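Local coordinates for ferric uptake regulation protein (Helicobacter pylori, PDB 2XIG), which probably represses transcription of iron-responsive genes by binding their operators as a homodimer, with ferrous iron as cofactor, at residues C[9-14]-C[28-33]; C[78-83]-C[135-140]; C[105-110]-C[142-147]. The protein carries 2 engineered substitutions. One frame throughout, in Å; residues are numbered along the deposited sequence.

Contact 1 (C[9-14]-C[28-33]); sequences SILERL and QREEVV
Helix-on-helix apolar packing joins L11 and L14 of helix 7-20 to V33 of helix 27-38 in the N-terminal region that probably binds DNA. The two segments run closer to antiparallel than to parallel, at 142° between their N-to-C directions, and their axes come within 10.6 Å. L11 and E30 are the closest CA pair, 6.6 Å apart. V33 divides its two methyls between the leucines: its CG1 lies 3.9 Å from L11 CD2, and its CG2 lies 4.0 Å from L14 CD2. L11 and L14 run antiparallel to the valine side chain, flank to flank, whereas I10 crosses it at a slant. I10 reaches the same CG1 of V33 with its branch methyl CG2; its chi1 of -61° puts CG1 beside the backbone N and so turns CG2 anti to it, toward V33.

Polar residues contribute through their aliphatic parts. R29 lays its CD 4.0 Å from L14 CD1, while its guanidinium NH1 is engaged by the backbone O of K24. E30 offers CB to L11 CD2 at 4.0 Å, and its carboxylate extends beyond the apolar patch to a water that donates to both E30 OE1 and L11 O. This water is the polar link between the segments, which have no direct hydrogen bond.

On the inner side, L71 of helix 61-73 touches both L14 and V33, so the pair forms part of a multi-helix core. Such a helical bundle, followed in the chain by the two-stranded hairpin 77-82/86-91, is characteristic of the winged-helix DNA-binding domain of Fur proteins.

Contact 2 (C[78-83]-C[135-140]); sequences SVLETS and DMKMFV. Engineered in segment 78-83: S78 (natural residue Cys).
T82 and F139 make the tight part of this contact, where the hairpin strand 77-82 meets strand 130-141 of the dimerization region. The T82 methyl CG2 sits 3.6 Å from F139 CE1 and 3.8 Å from F139 CZ. CG2 lies near the ring plane and CB within it, so the threonine meets the phenylalanine at its edge and does not cover a face. With chi1 at 79°, OG1 of T82 sits between N and C, where it bonds with S85 OG, and this turns the methyl toward the ring.

Beyond this point the packing thins into a surface contact, with T82, E81, K137 and F139 partly exposed. T82 CG2 comes only to 4.3 Å from K137 CD. K137 NZ stands 3.9 Å from E81 O, too far for a hydrogen bond. Its ammonium instead forms a salt bridge with D135 OD2 two residues earlier, at 2.9 Å, although the hydrogen-bond component is weak; D135 of the second subunit adds a weak, long ion pair. On the outer side, the carboxylate of E81 pairs with R87 on the adjoining hairpin strand. L80 is buried, touching H99 and I108, although its CD1 meets K137 CE only at 4.2 Å.

The backbones are too far apart to pair: the nearest CA atoms, of T82 and K137, are 9.0 Å apart, and the segments are inclined at 46°. Strand 77-82 pairs with 86-91, and 130-141 with 98-102 and, antiparallel, with a strand of the second subunit, carrying its sheet across the dimer interface. H99 is a ligand of the zinc site formed with H42, E90 and H97. The arrangement is that of the Fur interdomain junction, where the wing of the DNA-binding domain rests against the dimerization sheet beside a metal site.

Contact 3 (C[105-110]-C[142-147]); sequences CGKIIE and CKECQE. With ZN (zinc ion), chain M.
C142 SG, near K107 and C105 across the contact, is gripped twice: it binds the zinc ion at 2.4 Å and accepts a capping bond from C145 N at 3.5 Å, with an N-H...S angle of 158°. C142 therefore serves as a metal ligand and as N-cap of the short, weakly bonded helix at about 143-146. C105 repeats the pattern: its SG binds the zinc at 2.3 Å and accepts from K107 N (156°). These N-H donors probably draw off part of the thiolate charge. C145 SG also binds the metal, at 2.4 Å, and C102 completes the four-cysteine site.

K107 reaches past the cysteine cluster from the 105-110 side. Its chain, bent at chi3, brings NZ to 3.5 Å from C142 SG and into a salt bridge with E144 OE1, the two side chains crossing at roughly a right angle; the modelled NZ-OE1 separation is very short and doubtful.

The zinc ties the turn after strand 98-102, leading into strand 108-111, to the helix that follows strand 130-141, clasping one end of a sheet three-stranded within this chain. Helix 143-146 also packs through K143 and Q146 on Q128 of the second subunit.

Overall arrangement
From the N terminus, contact 1 closes first, bridging the 13 residues between its segments on helices 7-20 and 27-38 before contact 2 opens. Contacts 2 and 3 then cross: segments 78-83, 105-110, 135-140 and 142-147 come in alternating order, so each closure spans part of the other. Contact 2 ties the hairpin to the dimerization sheet, and contact 3 fastens the turn entering strand 108-111 to the C-terminal helix. Their centres are about 14 Å apart and they touch directly, L80 CD2 lying 3.6 Å from I108 CD1. Contact 1 stands on the opposite side of the chain's centre, its centre about 25 Å from that of contact 2 and about 31 Å from that of contact 3.

Contact 1 (C[9-14]-C[28-33])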
loop_
_atom_site.group_PDB
_atom_site.type_symbol
_atom_site.label_atom_id
_atom_site.label_comp_id
_atom_site.label_asym_id
_atom_site.label_seq_id
_atom_site.Cartn_x
_atom_site.Cartn_y
_atom_site.Cartn_z
ATOM N N SER C 9 -24.423 -27.498 20.049
ATOM C CA SER C 9 -24.153 -26.796 21.299
ATOM C C SER C 9 -23.944 -25.299 21.049
ATOM O O SER C 9 -24.426 -24.447 21.800
ATOM C CB SER C 9 -22.915 -27.394 21.969
ATOM O OG SER C 9 -22.537 -26.626 23.090
ATOM N N ILE C 10 -23.225 -24.983 19.980
ATOM C CA ILE C 10 -22.983 -23.585 19.623
ATOM C C ILE C 10 -24.288 -22.886 19.245
ATOM O O ILE C 10 -24.577 -21.777 19.714
ATOM C CB ILE C 10 -21.941 -23.481 18.489
ATOM C CG1 ILE C 10 -20.618 -24.096 18.955
ATOM C CG2 ILE C 10 -21.750 -22.026 18.059
ATOM C CD1 ILE C 10 -19.546 -24.157 17.916
ATOM N N LEU C 11 -25.093 -23.546 18.420
ATOM C CA LEU C 11 -26.371 -22.964 18.017
ATOM C C LEU C 11 -27.331 -22.754 19.196
ATOM O O LEU C 11 -28.143 -21.834 19.179
ATOM C CB LEU C 11 -27.033 -23.794 16.924
ATOM C CG LEU C 11 -26.286 -23.755 15.589
ATOM C CD1 LEU C 11 -26.961 -24.633 14.565
ATOM C CD2 LEU C 11 -26.160 -22.317 15.057
ATOM N N GLU C 12 -27.257 -23.606 20.214
ATOM C CA GLU C 12 -28.102 -23.397 21.394
ATOM C C GLU C 12 -27.598 -22.211 22.222
ATOM O O GLU C 12 -28.395 -21.397 22.704
ATOM C CB GLU C 12 -28.218 -24.668 22.256
ATOM C CG GLU C 12 -28.952 -24.452 23.590
ATOM C CD GLU C 12 -30.427 -24.059 23.446
ATOM O OE1 GLU C 12 -30.994 -23.523 24.427
ATOM O OE2 GLU C 12 -31.025 -24.280 22.367
ATOM N N ARG C 13 -26.285 -22.111 22.395
ATOM C CA ARG C 13 -25.703 -20.915 23.002
ATOM C C ARG C 13 -26.098 -19.674 22.202
ATOM O O ARG C 13 -26.339 -18.603 22.766
ATOM C CB ARG C 13 -24.183 -21.013 23.082
ATOM C CG ARG C 13 -23.676 -22.029 24.081
ATOM C CD ARG C 13 -22.224 -21.766 24.468
ATOM N NE ARG C 13 -21.297 -21.978 23.355
ATOM C CZ ARG C 13 -20.667 -21.006 22.707
ATOM N NH1 ARG C 13 -20.849 -19.734 23.049
ATOM N NH2 ARG C 13 -19.845 -21.310 21.716
ATOM N N LEU C 14 -26.171 -19.826 20.885
ATOM C CA LEU C 14 -26.584 -18.713 20.034
ATOM C C LEU C 14 -28.030 -18.320 20.343
ATOM O O LEU C 14 -28.328 -17.145 20.545
ATOM C CB LEU C 14 -26.442 -19.070 18.558
ATOM C CG LEU C 14 -26.897 -17.969 17.596
ATOM C CD1 LEU C 14 -26.117 -16.683 17.853
ATOM C CD2 LEU C 14 -26.742 -18.416 16.149
ATOM N N GLN C 28 -31.122 -17.681 8.979
ATOM C CA GLN C 28 -29.944 -17.139 8.289
ATOM C C GLN C 28 -28.746 -16.970 9.219
ATOM O O GLN C 28 -27.612 -17.296 8.861
ATOM C CB GLN C 28 -30.260 -15.805 7.603
ATOM C CG GLN C 28 -29.041 -15.161 6.970
ATOM C CD GLN C 28 -29.379 -13.889 6.213
ATOM O OE1 GLN C 28 -28.498 -13.087 5.897
ATOM N NE2 GLN C 28 -30.657 -13.703 5.919
ATOM N N ARG C 29 -28.991 -16.447 10.413
ATOM C CA ARG C 29 -27.911 -16.274 11.375
ATOM C C ARG C 29 -27.311 -17.630 11.776
ATOM O O ARG C 29 -26.096 -17.763 11.916
ATOM C CB ARG C 29 -28.410 -15.513 12.604
ATOM C CG ARG C 29 -27.359 -15.319 13.674
ATOM C CD ARG C 29 -27.940 -14.675 14.922
ATOM N NE ARG C 29 -28.492 -13.343 14.690
ATOM C CZ ARG C 29 -29.786 -13.036 14.764
ATOM N NH1 ARG C 29 -30.688 -13.968 15.056
ATOM N NH2 ARG C 29 -30.183 -11.791 14.546
ATOM N N GLU C 30 -28.171 -18.630 11.954
ATOM C CA GLU C 30 -27.721 -19.988 12.230
ATOM C C GLU C 30 -26.954 -20.546 11.026
ATOM O O GLU C 30 -25.992 -21.287 11.185
ATOM C CB GLU C 30 -28.910 -20.905 12.582
ATOM C CG GLU C 30 -29.692 -20.470 13.822
ATOM C CD GLU C 30 -30.860 -21.397 14.159
ATOM O OE1 GLU C 30 -31.348 -21.330 15.308
ATOM O OE2 GLU C 30 -31.290 -22.186 13.286
ATOM N N GLU C 31 -27.380 -20.183 9.822
ATOM C CA GLU C 31 -26.703 -20.660 8.620
ATOM C C GLU C 31 -25.274 -20.105 8.507
ATOM O O GLU C 31 -24.362 -20.819 8.095
ATOM C CB GLU C 31 -27.513 -20.329 7.365
ATOM C CG GLU C 31 -27.092 -21.134 6.138
ATOM C CD GLU C 31 -27.101 -22.635 6.396
ATOM O OE1 GLU C 31 -27.957 -23.098 7.179
ATOM O OE2 GLU C 31 -26.256 -23.352 5.817
ATOM N N VAL C 32 -25.076 -18.841 8.877
ATOM C CA VAL C 32 -23.731 -18.258 8.888
ATOM C C VAL C 32 -22.806 -19.023 9.845
ATOM O O VAL C 32 -21.649 -19.330 9.530
ATOM C CB VAL C 32 -23.755 -16.772 9.303
ATOM C CG1 VAL C 32 -22.338 -16.269 9.566
ATOM C CG2 VAL C 32 -24.419 -15.921 8.214
ATOM N N VAL C 33 -23.316 -19.319 11.031
ATOM C CA VAL C 33 -22.524 -20.075 11.994
ATOM C C VAL C 33 -22.194 -21.443 11.420
ATOM O O VAL C 33 -21.055 -21.892 11.507
ATOM C CB VAL C 33 -23.248 -20.234 13.344
ATOM C CG1 VAL C 33 -22.483 -21.209 14.254
ATOM C CG2 VAL C 33 -23.401 -18.883 14.018
HETATM O O HOH W 1 -29.759 -20.595 17.101
#

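Contact 2 (C[78-83]-C[135-140])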
loop_
_atom_site.group_PDB
_atom_site.type_symbol
_atom_site.label_atom_id
_atom_site.label_comp_id
_atom_site.label_asym_id
_atom_site.label_seq_id
_atom_site.Cartn_x
_atom_site.Cartn_y
_atom_site.Cartn_z
ATOM N N SER C 78 -14.285 -15.700 15.059
ATOM C CA SER C 78 -13.081 -14.880 15.146
ATOM C C SER C 78 -12.814 -14.257 13.783
ATOM O O SER C 78 -13.101 -14.873 12.752
ATOM C CB SER C 78 -11.870 -15.739 15.515
ATOM O OG SER C 78 -12.194 -16.678 16.525
ATOM N N VAL C 79 -12.243 -13.055 13.791
ATOM C CA VAL C 79 -11.861 -12.358 12.555
ATOM C C VAL C 79 -10.337 -12.222 12.424
ATOM O O VAL C 79 -9.626 -12.005 13.410
ATOM C CB VAL C 79 -12.544 -10.961 12.447
ATOM C CG1 VAL C 79 -12.060 -10.030 13.555
ATOM C CG2 VAL C 79 -12.307 -10.340 11.075
ATOM N N LEU C 80 -9.844 -12.382 11.200
ATOM C CA LEU C 80 -8.434 -12.183 10.867
ATOM C C LEU C 80 -8.412 -11.047 9.856
ATOM O O LEU C 80 -9.081 -11.135 8.836
ATOM C CB LEU C 80 -7.868 -13.450 10.221
ATOM C CG LEU C 80 -6.419 -13.475 9.713
ATOM C CD1 LEU C 80 -5.431 -13.193 10.837
ATOM C CD2 LEU C 80 -6.105 -14.805 9.035
ATOM N N GLU C 81 -7.683 -9.974 10.145
ATOM C CA GLU C 81 -7.602 -8.859 9.198
ATOM C C GLU C 81 -6.192 -8.717 8.628
ATOM O O GLU C 81 -5.221 -8.679 9.380
ATOM C CB GLU C 81 -8.001 -7.545 9.874
ATOM C CG GLU C 81 -9.196 -7.651 10.802
ATOM C CD GLU C 81 -9.526 -6.334 11.486
ATOM O OE1 GLU C 81 -9.830 -6.358 12.700
ATOM O OE2 GLU C 81 -9.481 -5.277 10.815
ATOM N N THR C 82 -6.081 -8.654 7.303
ATOM C CA THR C 82 -4.859 -8.157 6.667
ATOM C C THR C 82 -5.219 -7.349 5.423
ATOM O O THR C 82 -6.288 -7.534 4.840
ATOM C CB THR C 82 -3.848 -9.276 6.278
ATOM O OG1 THR C 82 -4.254 -9.916 5.060
ATOM C CG2 THR C 82 -3.692 -10.311 7.399
ATOM N N SER C 83 -4.327 -6.451 5.024
ATOM C CA SER C 83 -4.557 -5.674 3.819
ATOM C C SER C 83 -4.680 -6.609 2.620
ATOM O O SER C 83 -5.517 -6.401 1.746
ATOM C CB SER C 83 -3.441 -4.648 3.603
ATOM O OG SER C 83 -2.159 -5.251 3.606
ATOM N N ASP C 135 -1.233 -11.210 19.317
ATOM C CA ASP C 135 -1.651 -11.283 17.926
ATOM C C ASP C 135 -0.373 -11.435 17.122
ATOM O O ASP C 135 0.522 -10.580 17.195
ATOM C CB ASP C 135 -2.392 -10.006 17.522
ATOM C CG ASP C 135 -2.891 -10.050 16.093
ATOM O OD1 ASP C 135 -3.933 -10.688 15.845
ATOM O OD2 ASP C 135 -2.243 -9.447 15.217
ATOM N N MET C 136 -0.270 -12.533 16.380
ATOM C CA MET C 136 0.940 -12.837 15.640
ATOM C C MET C 136 0.555 -13.270 14.239
ATOM O O MET C 136 -0.181 -14.236 14.066
ATOM C CB MET C 136 1.738 -13.938 16.351
ATOM C CG MET C 136 2.895 -14.520 15.546
ATOM S SD MET C 136 3.840 -15.717 16.532
ATOM C CE MET C 136 4.915 -16.438 15.312
ATOM N N LYS C 137 1.026 -12.521 13.245
ATOM C CA LYS C 137 0.786 -12.865 11.847
ATOM C C LYS C 137 2.109 -12.864 11.132
ATOM O O LYS C 137 2.928 -11.958 11.328
ATOM C CB LYS C 137 -0.146 -11.861 11.171
ATOM C CG LYS C 137 -1.515 -11.736 11.800
ATOM C CD LYS C 137 -2.134 -10.395 11.437
ATOM C CE LYS C 137 -3.188 -9.990 12.450
ATOM N NZ LYS C 137 -3.158 -8.524 12.677
ATOM N N MET C 138 2.338 -13.886 10.317
ATOM C CA MET C 138 3.533 -13.910 9.492
ATOM C C MET C 138 3.145 -13.864 8.028
ATOM O O MET C 138 2.282 -14.606 7.592
ATOM C CB MET C 138 4.381 -15.136 9.784
ATOM C CG MET C 138 5.317 -14.942 10.967
ATOM S SD MET C 138 5.094 -16.282 12.113
ATOM C CE MET C 138 5.630 -17.664 11.131
ATOM N N PHE C 139 3.780 -12.967 7.283
ATOM C CA PHE C 139 3.463 -12.789 5.868
ATOM C C PHE C 139 4.564 -13.418 5.039
ATOM O O PHE C 139 5.739 -13.187 5.285
ATOM C CB PHE C 139 3.313 -11.300 5.548
ATOM C CG PHE C 139 2.159 -10.656 6.262
ATOM C CD1 PHE C 139 0.879 -10.747 5.742
ATOM C CD2 PHE C 139 2.344 -9.999 7.476
ATOM C CE1 PHE C 139 -0.198 -10.175 6.397
ATOM C CE2 PHE C 139 1.267 -9.428 8.138
ATOM C CZ PHE C 139 -0.004 -9.513 7.594
ATOM N N VAL C 140 4.175 -14.226 4.060
ATOM C CA VAL C 140 5.130 -15.062 3.356
ATOM C C VAL C 140 4.836 -15.105 1.862
ATOM O O VAL C 140 3.818 -14.601 1.412
ATOM C CB VAL C 140 5.046 -16.517 3.871
ATOM C CG1 VAL C 140 5.312 -16.567 5.374
ATOM C CG2 VAL C 140 3.676 -17.104 3.557
#

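Contact 3 (C[105-110]-C[142-147])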
loop_
_atom_site.group_PDB
_atom_site.type_symbol
_atom_site.label_atom_id
_atom_site.label_comp_id
_atom_site.label_asym_id
_atom_site.label_seq_id
_atom_site.Cartn_x
_atom_site.Cartn_y
_atom_site.Cartn_z
ATOM N N CYS C 105 -0.950 -15.063 -2.973
ATOM C CA CYS C 105 -2.211 -15.748 -3.263
ATOM C C CYS C 105 -3.249 -15.613 -2.148
ATOM O O CYS C 105 -4.398 -16.011 -2.315
ATOM C CB CYS C 105 -1.962 -17.220 -3.591
ATOM S SG CYS C 105 -1.640 -18.270 -2.128
ATOM N N GLY C 106 -2.846 -15.057 -1.011
ATOM C CA GLY C 106 -3.779 -14.786 0.070
ATOM C C GLY C 106 -4.113 -15.987 0.939
ATOM O O GLY C 106 -4.898 -15.883 1.884
ATOM N N LYS C 107 -3.520 -17.130 0.620
ATOM C CA LYS C 107 -3.732 -18.351 1.396
ATOM C C LYS C 107 -3.373 -18.151 2.866
ATOM O O LYS C 107 -2.388 -17.489 3.182
ATOM C CB LYS C 107 -2.877 -19.471 0.803
ATOM C CG LYS C 107 -2.755 -20.721 1.637
ATOM C CD LYS C 107 -1.696 -21.641 1.053
ATOM C CE LYS C 107 -1.990 -21.920 -0.408
ATOM N NZ LYS C 107 -0.925 -22.731 -1.042
ATOM N N ILE C 108 -4.163 -18.746 3.762
ATOM C CA ILE C 108 -3.902 -18.650 5.195
ATOM C C ILE C 108 -3.547 -20.019 5.740
ATOM O O ILE C 108 -4.235 -21.004 5.472
ATOM C CB ILE C 108 -5.112 -18.074 5.968
ATOM C CG1 ILE C 108 -5.374 -16.625 5.550
ATOM C CG2 ILE C 108 -4.883 -18.167 7.485
ATOM C CD1 ILE C 108 -6.794 -16.166 5.810
ATOM N N ILE C 109 -2.447 -20.078 6.481
ATOM C CA ILE C 109 -2.000 -21.314 7.100
ATOM C C ILE C 109 -2.023 -21.118 8.614
ATOM O O ILE C 109 -1.491 -20.136 9.121
ATOM C CB ILE C 109 -0.578 -21.689 6.636
ATOM C CG1 ILE C 109 -0.576 -22.041 5.146
ATOM C CG2 ILE C 109 -0.020 -22.847 7.454
ATOM C CD1 ILE C 109 0.812 -22.203 4.563
ATOM N N GLU C 110 -2.664 -22.039 9.330
ATOM C CA GLU C 110 -2.738 -21.950 10.787
ATOM C C GLU C 110 -1.533 -22.637 11.416
ATOM O O GLU C 110 -1.042 -23.626 10.891
ATOM C CB GLU C 110 -4.008 -22.640 11.292
ATOM C CG GLU C 110 -5.307 -22.123 10.691
ATOM C CD GLU C 110 -6.516 -22.936 11.153
ATOM O OE1 GLU C 110 -6.329 -23.896 11.927
ATOM O OE2 GLU C 110 -7.649 -22.619 10.745
ATOM N N CYS C 142 4.155 -18.374 -0.177
ATOM C CA CYS C 142 3.916 -19.759 0.191
ATOM C C CYS C 142 4.622 -20.689 -0.789
ATOM O O CYS C 142 5.116 -20.256 -1.835
ATOM C CB CYS C 142 2.415 -20.058 0.244
ATOM S SG CYS C 142 1.641 -20.361 -1.371
ATOM N N LYS C 143 4.673 -21.962 -0.430
ATOM C CA LYS C 143 5.296 -22.979 -1.264
ATOM C C LYS C 143 4.736 -22.959 -2.685
ATOM O O LYS C 143 5.490 -23.000 -3.652
ATOM C CB LYS C 143 5.078 -24.359 -0.643
ATOM C CG LYS C 143 5.746 -25.489 -1.395
ATOM C CD LYS C 143 5.472 -26.822 -0.719
ATOM C CE LYS C 143 6.183 -27.962 -1.433
ATOM N NZ LYS C 143 5.738 -28.097 -2.849
ATOM N N GLU C 144 3.413 -22.900 -2.805
ATOM C CA GLU C 144 2.771 -23.034 -4.115
ATOM C C GLU C 144 3.077 -21.857 -5.049
ATOM O O GLU C 144 3.268 -22.048 -6.249
ATOM C CB GLU C 144 1.258 -23.225 -3.964
ATOM C CG GLU C 144 0.840 -24.630 -3.484
ATOM C CD GLU C 144 1.263 -24.924 -2.051
ATOM O OE1 GLU C 144 1.226 -24.002 -1.207
ATOM O OE2 GLU C 144 1.626 -26.084 -1.761
ATOM N N CYS C 145 3.136 -20.647 -4.495
ATOM C CA CYS C 145 3.447 -19.456 -5.292
ATOM C C CYS C 145 4.921 -19.362 -5.680
ATOM O O CYS C 145 5.263 -18.746 -6.693
ATOM C CB CYS C 145 3.014 -18.177 -4.563
ATOM S SG CYS C 145 1.241 -17.982 -4.466
ATOM N N GLN C 146 5.792 -19.967 -4.877
ATOM C CA GLN C 146 7.220 -19.966 -5.186
ATOM C C GLN C 146 7.537 -20.937 -6.322
ATOM O O GLN C 146 8.598 -20.857 -6.931
ATOM C CB GLN C 146 8.059 -20.329 -3.956
ATOM C CG GLN C 146 8.250 -19.187 -2.951
ATOM C CD GLN C 146 9.124 -19.597 -1.782
ATOM O OE1 GLN C 146 8.630 -20.056 -0.750
ATOM N NE2 GLN C 146 10.431 -19.449 -1.939
ATOM N N GLU C 147 6.625 -21.860 -6.599
ATOM C CA GLU C 147 6.879 -22.844 -7.653
ATOM C C GLU C 147 7.149 -22.146 -8.983
ATOM O O GLU C 147 6.425 -21.229 -9.374
ATOM C CB GLU C 147 5.710 -23.828 -7.787
ATOM C CG GLU C 147 5.667 -24.889 -6.697
ATOM C CD GLU C 147 6.888 -25.793 -6.712
ATOM O OE1 GLU C 147 7.332 -26.178 -7.816
ATOM O OE2 GLU C 147 7.401 -26.122 -5.620
HETATM ZN ZN ZN M . 0.688 -18.252 -2.161
#